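Pectate lyase (Bacillus subtilis, PDB 5AMV) cleaves polygalacturonate by calcium-dependent elimination, giving oligosaccharides with unsaturated galacturonosyl groups at their non-reducing ends. Local coordinates at residues Y308-K314 with T335-G341; S315-Y319 with V369-P373. All blocks are in the same frame, centred on the assembly; numbering follows the deposited sequence. Where two conformers were deposited one is given.

Interaction 1: residues Y308-K314 with T335-G341. With ADA (alpha-D-galactopyranuronic acid), chain B.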
# COMPACT_ATOMS: atom_id res chain seq x y z
N TYR A 308 11.88 1.77 10.26
CA TYR A 308 10.96 1.41 11.33
C TYR A 308 9.83 0.55 10.78
O TYR A 308 9.60 0.57 9.57
CB TYR A 308 10.41 2.64 12.06
CG TYR A 308 9.42 3.50 11.26
CD1 TYR A 308 8.05 3.17 11.26
CD2 TYR A 308 9.84 4.64 10.51
CE1 TYR A 308 7.12 3.96 10.52
CE2 TYR A 308 8.92 5.43 9.78
CZ TYR A 308 7.56 5.09 9.84
OH TYR A 308 6.61 5.86 9.18
N ALA A 309 9.14 -0.18 11.67
CA ALA A 309 7.96 -0.94 11.26
C ALA A 309 6.67 -0.14 11.45
O ALA A 309 6.03 0.27 10.47
CB ALA A 309 7.90 -2.28 12.05
N TRP A 310 6.30 0.13 12.71
CA TRP A 310 5.02 0.82 12.99
C TRP A 310 5.20 2.32 13.16
O TRP A 310 6.09 2.76 13.88
CB TRP A 310 4.30 0.24 14.22
CG TRP A 310 4.19 -1.21 14.16
CD1 TRP A 310 4.00 -1.99 13.01
CD2 TRP A 310 4.27 -2.14 15.26
NE1 TRP A 310 4.00 -3.33 13.36
CE2 TRP A 310 4.14 -3.45 14.72
CE3 TRP A 310 4.46 -1.99 16.66
CZ2 TRP A 310 4.19 -4.61 15.50
CZ3 TRP A 310 4.50 -3.17 17.45
CH2 TRP A 310 4.38 -4.45 16.86
N GLY A 311 4.37 3.11 12.49
CA GLY A 311 4.51 4.57 12.59
C GLY A 311 3.35 5.05 13.43
O GLY A 311 2.19 4.93 13.03
N ILE A 312 3.68 5.57 14.62
CA ILE A 312 2.65 6.02 15.57
C ILE A 312 2.31 7.47 15.27
O ILE A 312 2.97 8.39 15.77
CB ILE A 312 3.15 5.86 17.04
CG1 ILE A 312 3.82 4.48 17.26
CG2 ILE A 312 2.00 6.07 18.02
CD1 ILE A 312 3.02 3.26 16.78
N GLY A 313 1.32 7.67 14.40
CA GLY A 313 0.91 9.00 13.90
C GLY A 313 -0.14 9.61 14.82
O GLY A 313 -0.62 8.94 15.75
N LYS A 314 -0.57 10.84 14.49
CA LYS A 314 -1.59 11.55 15.28
C LYS A 314 -2.83 10.71 15.58
O LYS A 314 -3.49 10.19 14.67
CB LYS A 314 -2.01 12.81 14.57
CG LYS A 314 -3.14 13.56 15.29
CD LYS A 314 -3.40 14.83 14.52
CE LYS A 314 -4.46 15.68 15.24
NZ LYS A 314 -4.77 16.84 14.37
N THR A 335 12.07 -0.12 16.75
CA THR A 335 11.09 -0.90 15.99
C THR A 335 9.94 -0.02 15.49
O THR A 335 9.23 -0.36 14.50
CB THR A 335 10.47 -2.04 16.82
OG1 THR A 335 9.84 -1.49 17.98
CG2 THR A 335 11.54 -3.08 17.20
N ILE A 336 9.70 1.10 16.17
CA ILE A 336 8.63 2.03 15.76
C ILE A 336 9.17 3.45 15.58
O ILE A 336 10.33 3.75 15.97
CB ILE A 336 7.43 2.01 16.76
CG1 ILE A 336 7.80 2.83 18.03
CG2 ILE A 336 7.03 0.55 17.04
CD1 ILE A 336 6.72 2.85 19.10
N SER A 337 8.36 4.31 14.95
CA SER A 337 8.67 5.73 14.88
C SER A 337 7.43 6.47 15.39
O SER A 337 6.32 6.20 14.96
CB SER A 337 9.01 6.17 13.46
OG SER A 337 9.44 7.54 13.44
N VAL A 338 7.65 7.38 16.34
CA VAL A 338 6.58 8.19 16.97
C VAL A 338 6.55 9.60 16.38
O VAL A 338 7.58 10.30 16.33
CB VAL A 338 6.77 8.25 18.51
CG1 VAL A 338 5.56 8.97 19.10
CG2 VAL A 338 6.90 6.82 19.12
N PHE A 339 5.39 9.99 15.89
CA PHE A 339 5.20 11.33 15.30
C PHE A 339 4.35 12.19 16.26
O PHE A 339 3.73 11.65 17.17
CB PHE A 339 4.54 11.18 13.93
CG PHE A 339 5.34 10.32 12.98
CD1 PHE A 339 6.46 10.84 12.33
CD2 PHE A 339 5.02 8.96 12.80
CE1 PHE A 339 7.26 10.06 11.46
CE2 PHE A 339 5.81 8.16 11.93
CZ PHE A 339 6.93 8.71 11.25
N SER A 340 4.35 13.50 16.05
CA SER A 340 3.56 14.41 16.89
C SER A 340 2.08 13.99 16.84
O SER A 340 1.54 13.66 15.77
CB SER A 340 3.75 15.87 16.44
OG SER A 340 3.09 16.77 17.31
N GLY A 341 1.45 13.96 18.01
CA GLY A 341 0.07 13.52 18.14
C GLY A 341 0.03 12.02 18.39
O GLY A 341 -0.98 11.49 18.82
C1 ADA B . 9.00 10.79 5.62
C2 ADA B . 8.61 12.05 4.82
C3 ADA B . 8.29 13.20 5.77
C4 ADA B . 7.17 12.82 6.73
C5 ADA B . 7.60 11.57 7.51
C6 ADA B . 6.38 11.07 8.26
O2 ADA B . 9.77 12.45 4.06
O3 ADA B . 7.84 14.34 5.02
O4 ADA B . 6.00 12.50 5.96
O5 ADA B . 8.00 10.51 6.60
O6B ADA B . 6.00 9.89 8.01
O6A ADA B . 5.77 11.83 9.07
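F339 and Y308 meet beside the bound galacturonate, the phenylalanine turning an edge toward the tyrosine face in an offset edge-to-face pair with ring planes at 66°. F339 CZ approaches Y308 OH to 3.5 Å, while F339 CE1 touches the sugar carboxylate, 3.3 Å from O6A of the galacturonate. With CG of F339 beside its own backbone N (chi1 -58°), the ring is turned back toward strand 310-312, and G311 CA lies at its edge in the ring plane. R282 makes a cation-pi contact with the same ring and also hydrogen-bonds the galacturonate, so phenyl ring and uronate share one arginine. Over a face of Y308, toward its rim, comes S337 CB, a CH-pi contact 3.5 Å from the ring centroid. Y308 also touches R279, the inferred catalytic residue, itself hydrogen-bonded to the sugar.

Beneath these groups strands 310-312 and 336-338 pair in parallel, neighbours in one of the parallel sheets of the right-handed beta-helix of polysaccharide lyase family 1. S337 is gripped through both backbone polar groups: its N donates to W310 O (2.9 Å), and its O accepts from I312 N (2.7 Å). F339 N then bonds I312 O at 2.9 Å, fixing the backbone from which the pocket ring springs. At the other end A309 N donates a hydrogen bond to T335 O.

W310, I312, I336 and V338 occupy the sheet face opposite S337. I336 CG2 lies 3.6 Å from W310 CE3, and I336 CD1 packs on I312 CG1. Farther out, W310 NE1 is hydrogen-bonded to Y295 OH.

Interaction 2: residues S315-Y319 with V369-P373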
# COMPACT_ATOMS: atom_id res chain seq x y z
N SER A 315 -3.13 10.57 16.88
CA SER A 315 -4.33 9.89 17.37
C SER A 315 -4.43 8.43 16.88
O SER A 315 -5.52 7.83 16.87
CB SER A 315 -5.57 10.72 16.97
OG SER A 315 -6.75 10.23 17.60
N SER A 316 -3.31 7.84 16.46
CA SER A 316 -3.35 6.45 16.04
C SER A 316 -3.72 5.51 17.16
O SER A 316 -3.44 5.78 18.35
CB SER A 316 -2.02 5.98 15.40
OG SER A 316 -0.93 6.18 16.27
N LYS A 317 -4.36 4.40 16.81
CA LYS A 317 -4.76 3.44 17.80
C LYS A 317 -4.37 2.03 17.38
O LYS A 317 -5.22 1.16 17.22
CB LYS A 317 -6.26 3.58 18.10
CG LYS A 317 -6.59 4.90 18.78
CD LYS A 317 -8.10 5.12 18.88
CE LYS A 317 -8.38 6.40 19.79
NZ LYS A 317 -7.69 7.62 19.35
N ILE A 318 -3.08 1.81 17.18
CA ILE A 318 -2.61 0.48 16.78
C ILE A 318 -2.66 -0.47 17.98
O ILE A 318 -2.17 -0.14 19.09
CB ILE A 318 -1.16 0.53 16.22
CG1 ILE A 318 -1.11 1.41 14.95
CG2 ILE A 318 -0.62 -0.89 16.01
CD1 ILE A 318 0.30 1.74 14.49
N TYR A 319 -3.28 -1.62 17.75
CA TYR A 319 -3.35 -2.69 18.71
C TYR A 319 -2.62 -3.90 18.13
O TYR A 319 -3.10 -4.56 17.20
CB TYR A 319 -4.82 -2.99 19.01
CG TYR A 319 -5.08 -3.83 20.24
CD1 TYR A 319 -4.89 -5.21 20.21
CD2 TYR A 319 -5.54 -3.25 21.41
CE1 TYR A 319 -5.11 -6.05 21.35
CE2 TYR A 319 -5.80 -4.04 22.53
CZ TYR A 319 -5.59 -5.43 22.51
OH TYR A 319 -5.86 -6.20 23.63
N VAL A 369 -4.90 1.93 23.80
CA VAL A 369 -5.31 2.75 22.66
C VAL A 369 -6.82 2.94 22.65
O VAL A 369 -7.39 3.38 21.66
CB VAL A 369 -4.82 2.13 21.30
CG1 VAL A 369 -3.31 2.46 21.07
CG2 VAL A 369 -5.12 0.63 21.27
N GLY A 370 -7.45 2.63 23.79
CA GLY A 370 -8.85 2.99 24.01
C GLY A 370 -9.86 2.06 23.36
O GLY A 370 -11.09 2.36 23.36
N TRP A 371 -9.38 0.95 22.79
CA TRP A 371 -10.23 -0.11 22.24
C TRP A 371 -9.53 -1.46 22.29
O TRP A 371 -8.31 -1.51 22.48
CB TRP A 371 -10.65 0.21 20.78
CG TRP A 371 -9.49 0.02 19.78
CD1 TRP A 371 -8.32 0.72 19.73
CD2 TRP A 371 -9.42 -0.97 18.75
NE1 TRP A 371 -7.49 0.21 18.72
CE2 TRP A 371 -8.16 -0.82 18.11
CE3 TRP A 371 -10.30 -1.96 18.30
CZ2 TRP A 371 -7.76 -1.62 17.02
CZ3 TRP A 371 -9.89 -2.77 17.21
CH2 TRP A 371 -8.64 -2.58 16.59
N THR A 372 -10.31 -2.54 22.15
CA THR A 372 -9.79 -3.90 22.03
C THR A 372 -10.47 -4.61 20.86
O THR A 372 -11.72 -4.60 20.73
CB THR A 372 -10.01 -4.75 23.29
OG1 THR A 372 -11.36 -4.58 23.72
CG2 THR A 372 -9.07 -4.32 24.40
N PRO A 373 -9.67 -5.19 19.96
CA PRO A 373 -10.28 -5.83 18.79
C PRO A 373 -11.19 -6.97 19.20
O PRO A 373 -10.83 -7.74 20.09
CB PRO A 373 -9.09 -6.43 18.03
CG PRO A 373 -7.86 -5.85 18.62
CD PRO A 373 -8.20 -5.06 19.85
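The backbones of K317 and V369 pass with their CA atoms 4.9 Å apart, the end-to-end directions of 316-319 and 369-373 diverging by 48°, and no backbone-to-backbone hydrogen bond joins them. The polar tie comes instead from W371, whose indole NE1 donates to K317 O at 2.9 Å. That oxygen lies near the indole plane, while the N-H approaches tilted from the carbonyl plane of K317.

Y319 sits under the loop. Its CG is anti to the backbone N (chi1 -165°), which carries the ring beneath P373, whose CD stands over the ring centre, 3.3 Å from the centroid, a close CH-pi contact. The edge of the same ring points toward the face of the W371 six-membered ring, with planes at 61°. V369 CG2 meets the Y319 ring at its edge, and T372 CG2 lies 3.8 Å from Y319 CE2.

This joins the loop between helices 359-362 and 382-392 to the outside of strand 317-326, one strand of a parallel sheet of the beta-helix: I318, pointing away from the loop, packs instead on V290 and V283. The K317 methylenes slide past V369, with CD 3.4 Å from V369 O, before the chain bends and NZ returns weakly to S315 O. Beyond the contact Y319 stacks on Y346 of strand 346-348, its parallel neighbour, and W371 meets W14.

In the fold
Interactions 1 and 2 lie about 13 Å apart, centre to centre, on the same side of the chain's centre, and their segments alternate along the chain: 308-314, 315-319, 335-341, then 369-373. Strand 310-312 leads straight into strand 317-326, and the chain then passes to strand 336-338, so interaction 1 pairs strands of successive turns of the beta-helix, while 317-326 comes between them in the chain and carries one side of interaction 2. They touch where G341 O lies 3.0 Å from S315 N, a probable hydrogen bond, and where I318 CD1 packs against I312 CD1. Interaction 1 borders the galacturonate pocket through F339, whereas interaction 2 fastens a later loop to the neighbouring sheet.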